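Local coordinates for protein PHO85 cyclin-10 (Saccharomyces cerevisiae, PDB 4KRD) that acts as the cyclin partner of the kinase PHO85, forming a holoenzyme that phosphorylates and negatively regulates glycogen synthase GSY2, at residues Pro99-Thr111 with Thr183-Ser195. Sequence-based numbering, arbitrary orientation.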
loop_
_atom_site.group_PDB
_atom_site.type_symbol
_atom_site.label_atom_id
_atom_site.label_comp_id
_atom_site.label_asym_id
_atom_site.label_seq_id
_atom_site.Cartn_x
_atom_site.Cartn_y
_atom_site.Cartn_z
ATOM N N PRO B 99 0.184 6.836 -18.647
ATOM C CA PRO B 99 1.211 7.858 -18.414
ATOM C C PRO B 99 1.672 7.879 -16.960
ATOM O O PRO B 99 2.820 8.238 -16.700
ATOM C CB PRO B 99 0.489 9.168 -18.756
ATOM C CG PRO B 99 -0.606 8.766 -19.685
ATOM C CD PRO B 99 -1.049 7.408 -19.216
ATOM N N THR B 100 0.784 7.504 -16.038
ATOM C CA THR B 100 1.101 7.455 -14.613
ATOM C C THR B 100 2.325 6.591 -14.312
ATOM O O THR B 100 3.077 6.861 -13.373
ATOM C CB THR B 100 -0.085 6.887 -13.822
ATOM O OG1 THR B 100 -1.266 7.617 -14.163
ATOM C CG2 THR B 100 0.168 7.001 -12.326
ATOM N N VAL B 101 2.525 5.551 -15.109
ATOM C CA VAL B 101 3.641 4.641 -14.889
ATOM C C VAL B 101 4.981 5.365 -15.061
ATOM O O VAL B 101 5.898 5.211 -14.249
ATOM C CB VAL B 101 3.533 3.404 -15.798
ATOM C CG1 VAL B 101 4.818 2.584 -15.768
ATOM C CG2 VAL B 101 2.322 2.563 -15.371
ATOM N N TYR B 102 5.069 6.187 -16.102
ATOM C CA TYR B 102 6.284 6.924 -16.389
ATOM C C TYR B 102 6.475 8.136 -15.470
ATOM O O TYR B 102 7.607 8.497 -15.151
ATOM C CB TYR B 102 6.336 7.287 -17.881
ATOM C CG TYR B 102 6.244 6.040 -18.737
ATOM C CD1 TYR B 102 7.272 5.108 -18.727
ATOM C CD2 TYR B 102 5.125 5.775 -19.514
ATOM C CE1 TYR B 102 7.206 3.966 -19.471
ATOM C CE2 TYR B 102 5.050 4.621 -20.285
ATOM C CZ TYR B 102 6.103 3.726 -20.258
ATOM O OH TYR B 102 6.076 2.567 -21.001
ATOM N N LEU B 103 5.379 8.742 -15.019
ATOM C CA LEU B 103 5.484 9.843 -14.062
ATOM C C LEU B 103 6.071 9.332 -12.749
ATOM O O LEU B 103 6.959 9.958 -12.169
ATOM C CB LEU B 103 4.126 10.501 -13.807
ATOM C CG LEU B 103 3.366 11.019 -15.036
ATOM C CD1 LEU B 103 1.958 11.494 -14.656
ATOM C CD2 LEU B 103 4.156 12.118 -15.730
ATOM N N VAL B 104 5.581 8.187 -12.292
ATOM C CA VAL B 104 6.123 7.571 -11.081
ATOM C C VAL B 104 7.575 7.125 -11.309
ATOM O O VAL B 104 8.432 7.288 -10.435
ATOM C CB VAL B 104 5.252 6.382 -10.586
ATOM C CG1 VAL B 104 5.996 5.588 -9.530
ATOM C CG2 VAL B 104 3.894 6.883 -10.011
ATOM N N ALA B 105 7.849 6.558 -12.481
ATOM C CA ALA B 105 9.210 6.169 -12.830
ATOM C C ALA B 105 10.141 7.362 -12.756
ATOM O O ALA B 105 11.286 7.263 -12.277
ATOM C CB ALA B 105 9.253 5.554 -14.232
ATOM N N THR B 106 9.664 8.492 -13.265
ATOM C CA THR B 106 10.464 9.709 -13.248
ATOM C C THR B 106 10.716 10.171 -11.816
ATOM O O THR B 106 11.833 10.568 -11.468
ATOM C CB THR B 106 9.809 10.843 -14.062
ATOM O OG1 THR B 106 9.600 10.414 -15.410
ATOM C CG2 THR B 106 10.704 12.103 -14.059
ATOM N N PHE B 107 9.689 10.104 -10.976
ATOM C CA PHE B 107 9.864 10.522 -9.596
ATOM C C PHE B 107 10.826 9.615 -8.842
ATOM O O PHE B 107 11.541 10.073 -7.955
ATOM C CB PHE B 107 8.537 10.620 -8.822
ATOM C CG PHE B 107 8.721 11.191 -7.449
ATOM C CD1 PHE B 107 8.828 12.568 -7.272
ATOM C CD2 PHE B 107 8.858 10.361 -6.343
ATOM C CE1 PHE B 107 9.043 13.112 -6.011
ATOM C CE2 PHE B 107 9.085 10.899 -5.073
ATOM C CZ PHE B 107 9.174 12.276 -4.911
ATOM N N LEU B 108 10.841 8.326 -9.177
ATOM C CA LEU B 108 11.785 7.404 -8.546
ATOM C C LEU B 108 13.236 7.819 -8.838
ATOM O O LEU B 108 14.091 7.811 -7.947
ATOM C CB LEU B 108 11.528 5.946 -8.980
ATOM C CG LEU B 108 10.198 5.318 -8.527
ATOM C CD1 LEU B 108 10.040 3.888 -9.067
ATOM C CD2 LEU B 108 10.079 5.330 -7.003
ATOM N N ILE B 109 13.523 8.183 -10.087
ATOM C CA ILE B 109 14.870 8.637 -10.392
ATOM C C ILE B 109 15.156 10.011 -9.766
ATOM O O ILE B 109 16.262 10.250 -9.281
ATOM C CB ILE B 109 15.181 8.598 -11.914
ATOM C CG1 ILE B 109 14.248 9.523 -12.690
ATOM C CG2 ILE B 109 15.076 7.167 -12.457
ATOM C CD1 ILE B 109 14.754 9.810 -14.120
ATOM N N ASP B 110 14.151 10.892 -9.763
ATOM C CA ASP B 110 14.188 12.178 -9.043
ATOM C C ASP B 110 14.619 11.995 -7.603
ATOM O O ASP B 110 15.486 12.692 -7.109
ATOM C CB ASP B 110 12.788 12.820 -8.978
ATOM C CG ASP B 110 12.361 13.488 -10.283
ATOM O OD1 ASP B 110 13.235 13.925 -11.059
ATOM O OD2 ASP B 110 11.127 13.599 -10.505
ATOM N N THR B 111 13.970 11.064 -6.902
ATOM C CA THR B 111 14.231 10.930 -5.483
ATOM C C THR B 111 15.547 10.203 -5.203
ATOM O O THR B 111 16.150 10.370 -4.140
ATOM C CB THR B 111 13.019 10.296 -4.741
ATOM O OG1 THR B 111 13.145 10.520 -3.330
ATOM C CG2 THR B 111 12.944 8.809 -5.029
ATOM N N THR B 183 13.998 7.241 1.310
ATOM C CA THR B 183 13.298 8.479 0.999
ATOM C C THR B 183 11.784 8.259 1.035
ATOM O O THR B 183 11.312 7.124 1.054
ATOM C CB THR B 183 13.716 9.057 -0.377
ATOM O OG1 THR B 183 13.034 8.366 -1.430
ATOM C CG2 THR B 183 15.228 8.929 -0.582
ATOM N N LYS B 184 11.024 9.344 1.053
ATOM C CA LYS B 184 9.565 9.235 1.079
ATOM C C LYS B 184 8.989 8.936 -0.301
ATOM O O LYS B 184 9.079 9.761 -1.212
ATOM C CB LYS B 184 8.963 10.495 1.679
ATOM C CG LYS B 184 9.374 10.679 3.134
ATOM C CD LYS B 184 9.171 12.104 3.597
ATOM C CE LYS B 184 9.813 12.327 4.954
ATOM N NZ LYS B 184 8.923 11.894 6.062
ATOM N N LEU B 185 8.369 7.760 -0.419
ATOM C CA LEU B 185 8.019 7.148 -1.698
ATOM C C LEU B 185 6.527 6.983 -1.953
ATOM O O LEU B 185 6.123 6.463 -2.997
ATOM C CB LEU B 185 8.606 5.741 -1.765
ATOM C CG LEU B 185 10.108 5.583 -1.857
ATOM C CD1 LEU B 185 10.480 4.108 -1.979
ATOM C CD2 LEU B 185 10.612 6.373 -3.058
ATOM N N MET B 186 5.703 7.388 -1.007
ATOM C CA MET B 186 4.283 7.086 -1.132
ATOM C C MET B 186 3.672 7.708 -2.387
ATOM O O MET B 186 3.753 8.915 -2.582
ATOM C CB MET B 186 3.544 7.555 0.119
ATOM C CG MET B 186 2.074 7.285 0.071
ATOM S SD MET B 186 1.331 7.822 1.613
ATOM C CE MET B 186 1.010 9.550 1.283
ATOM N N VAL B 187 3.071 6.888 -3.241
ATOM C CA VAL B 187 2.399 7.410 -4.422
ATOM C C VAL B 187 1.292 8.391 -4.026
ATOM O O VAL B 187 0.495 8.117 -3.124
ATOM C CB VAL B 187 1.796 6.297 -5.290
ATOM C CG1 VAL B 187 0.915 6.905 -6.380
ATOM C CG2 VAL B 187 2.903 5.429 -5.897
ATOM N N SER B 188 1.279 9.545 -4.686
ATOM C CA SER B 188 0.324 10.612 -4.403
ATOM C C SER B 188 0.295 11.568 -5.599
ATOM O O SER B 188 1.229 11.596 -6.408
ATOM C CB SER B 188 0.763 11.408 -3.171
ATOM O OG SER B 188 1.868 12.255 -3.500
ATOM N N ASN B 189 -0.763 12.367 -5.687
ATOM C CA ASN B 189 -0.883 13.375 -6.735
ATOM C C ASN B 189 0.294 14.355 -6.756
ATOM O O ASN B 189 0.758 14.749 -7.829
ATOM C CB ASN B 189 -2.221 14.129 -6.615
ATOM C CG ASN B 189 -3.435 13.235 -6.878
ATOM O OD1 ASN B 189 -3.307 12.089 -7.310
ATOM N ND2 ASN B 189 -4.623 13.765 -6.614
ATOM N N ARG B 190 0.799 14.732 -5.584
ATOM C CA ARG B 190 1.924 15.657 -5.532
ATOM C C ARG B 190 3.220 15.058 -6.070
ATOM O O ARG B 190 4.067 15.782 -6.587
ATOM C CB ARG B 190 2.155 16.192 -4.122
ATOM C CG ARG B 190 0.958 16.921 -3.537
ATOM C CD ARG B 190 1.235 17.301 -2.100
ATOM N NE ARG B 190 2.206 18.380 -1.995
ATOM C CZ ARG B 190 3.085 18.494 -1.007
ATOM N NH1 ARG B 190 3.125 17.580 -0.047
ATOM N NH2 ARG B 190 3.925 19.517 -0.985
ATOM N N LYS B 191 3.396 13.748 -5.939
ATOM C CA LYS B 191 4.590 13.133 -6.515
ATOM C C LYS B 191 4.460 13.057 -8.034
ATOM O O LYS B 191 5.426 13.336 -8.754
ATOM C CB LYS B 191 4.910 11.786 -5.854
ATOM C CG LYS B 191 5.258 11.967 -4.364
ATOM C CD LYS B 191 5.952 10.765 -3.789
ATOM C CE LYS B 191 6.391 11.031 -2.363
ATOM N NZ LYS B 191 5.267 11.041 -1.401
ATOM N N LEU B 192 3.255 12.745 -8.515
ATOM C CA LEU B 192 2.969 12.761 -9.942
ATOM C C LEU B 192 3.279 14.143 -10.506
ATOM O O LEU B 192 3.925 14.276 -11.555
ATOM C CB LEU B 192 1.502 12.403 -10.226
ATOM C CG LEU B 192 1.056 10.963 -9.954
ATOM C CD1 LEU B 192 -0.284 10.669 -10.611
ATOM C CD2 LEU B 192 2.095 9.993 -10.445
ATOM N N ALA B 193 2.832 15.170 -9.791
ATOM C CA ALA B 193 3.068 16.547 -10.211
ATOM C C ALA B 193 4.551 16.886 -10.188
ATOM O O ALA B 193 5.072 17.443 -11.150
ATOM C CB ALA B 193 2.298 17.513 -9.333
ATOM N N ALA B 194 5.215 16.554 -9.080
ATOM C CA ALA B 194 6.632 16.861 -8.897
ATOM C C ALA B 194 7.504 16.372 -10.046
ATOM O O ALA B 194 8.501 17.018 -10.377
ATOM C CB ALA B 194 7.140 16.308 -7.566
ATOM N N SER B 195 7.141 15.246 -10.661
ATOM C CA SER B 195 7.960 14.706 -11.741
ATOM C C SER B 195 8.160 15.737 -12.854
ATOM O O SER B 195 9.258 15.864 -13.399
ATOM C CB SER B 195 7.385 13.398 -12.308
ATOM O OG SER B 195 6.197 13.621 -13.038
HETATM O O HOH W 1 11.868 15.127 -13.245
#
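The aliphatic chain of Lys191 lies over one face of the Phe107 ring: CB of Lys191 stands 4.0 Å from the ring centroid and only 5° off its normal, a CH-pi contact. Farther along the chain, Lys191 CD comes to 3.4 Å from Phe107 CE2. At the ring edge, near its plane, is the carbonyl oxygen of Lys184, while the methyl of Ala194 approaches obliquely. With CG of Phe107 anti to the backbone N (chi1 -174°), the ring reaches across to the first turns of helix 189-203. A bend at the last torsion of Lys191 turns NZ onto an in-plane lone pair of Met186 O, at 2.9 Å; outside the two segments, Lys191 NZ also forms a salt bridge with an acidic side chain of another protein's chain. Replacing Phe107 by an alanine is likely to leave the Lys191 methylenes without the ring face they lie on, and so to weaken the hold on the ammonium group.

Within the mainly helical cyclin fold, this contact sets helix 99-113 against the N-terminal end of helix 189-203, whose N-cap is Ser188; the local axes cross at 77° and approach to 8.2 Å. Such closeness fits the small knob at the crossing, Ser195, seated among Leu103, Thr106, Phe107 and Asp110. Ser195 CB lies 3.5 Å from Leu103 O, and the Ser195 hydroxyl turns back to donate to Leu192 O. One water donates to both Asp110 OD1 and Ser195 O, bridging the helices. Nearer the start of helix 99-113, CD2 of Leu192 meets Val104 CG2 at 3.6 Å and also touches Thr100 and Leu103. At the other end, Thr111 OG1 donates to Thr183 OG1 over 2.9 Å, and Asn19 hydrogen-bonds both Thr111 OG1 and Lys184 O.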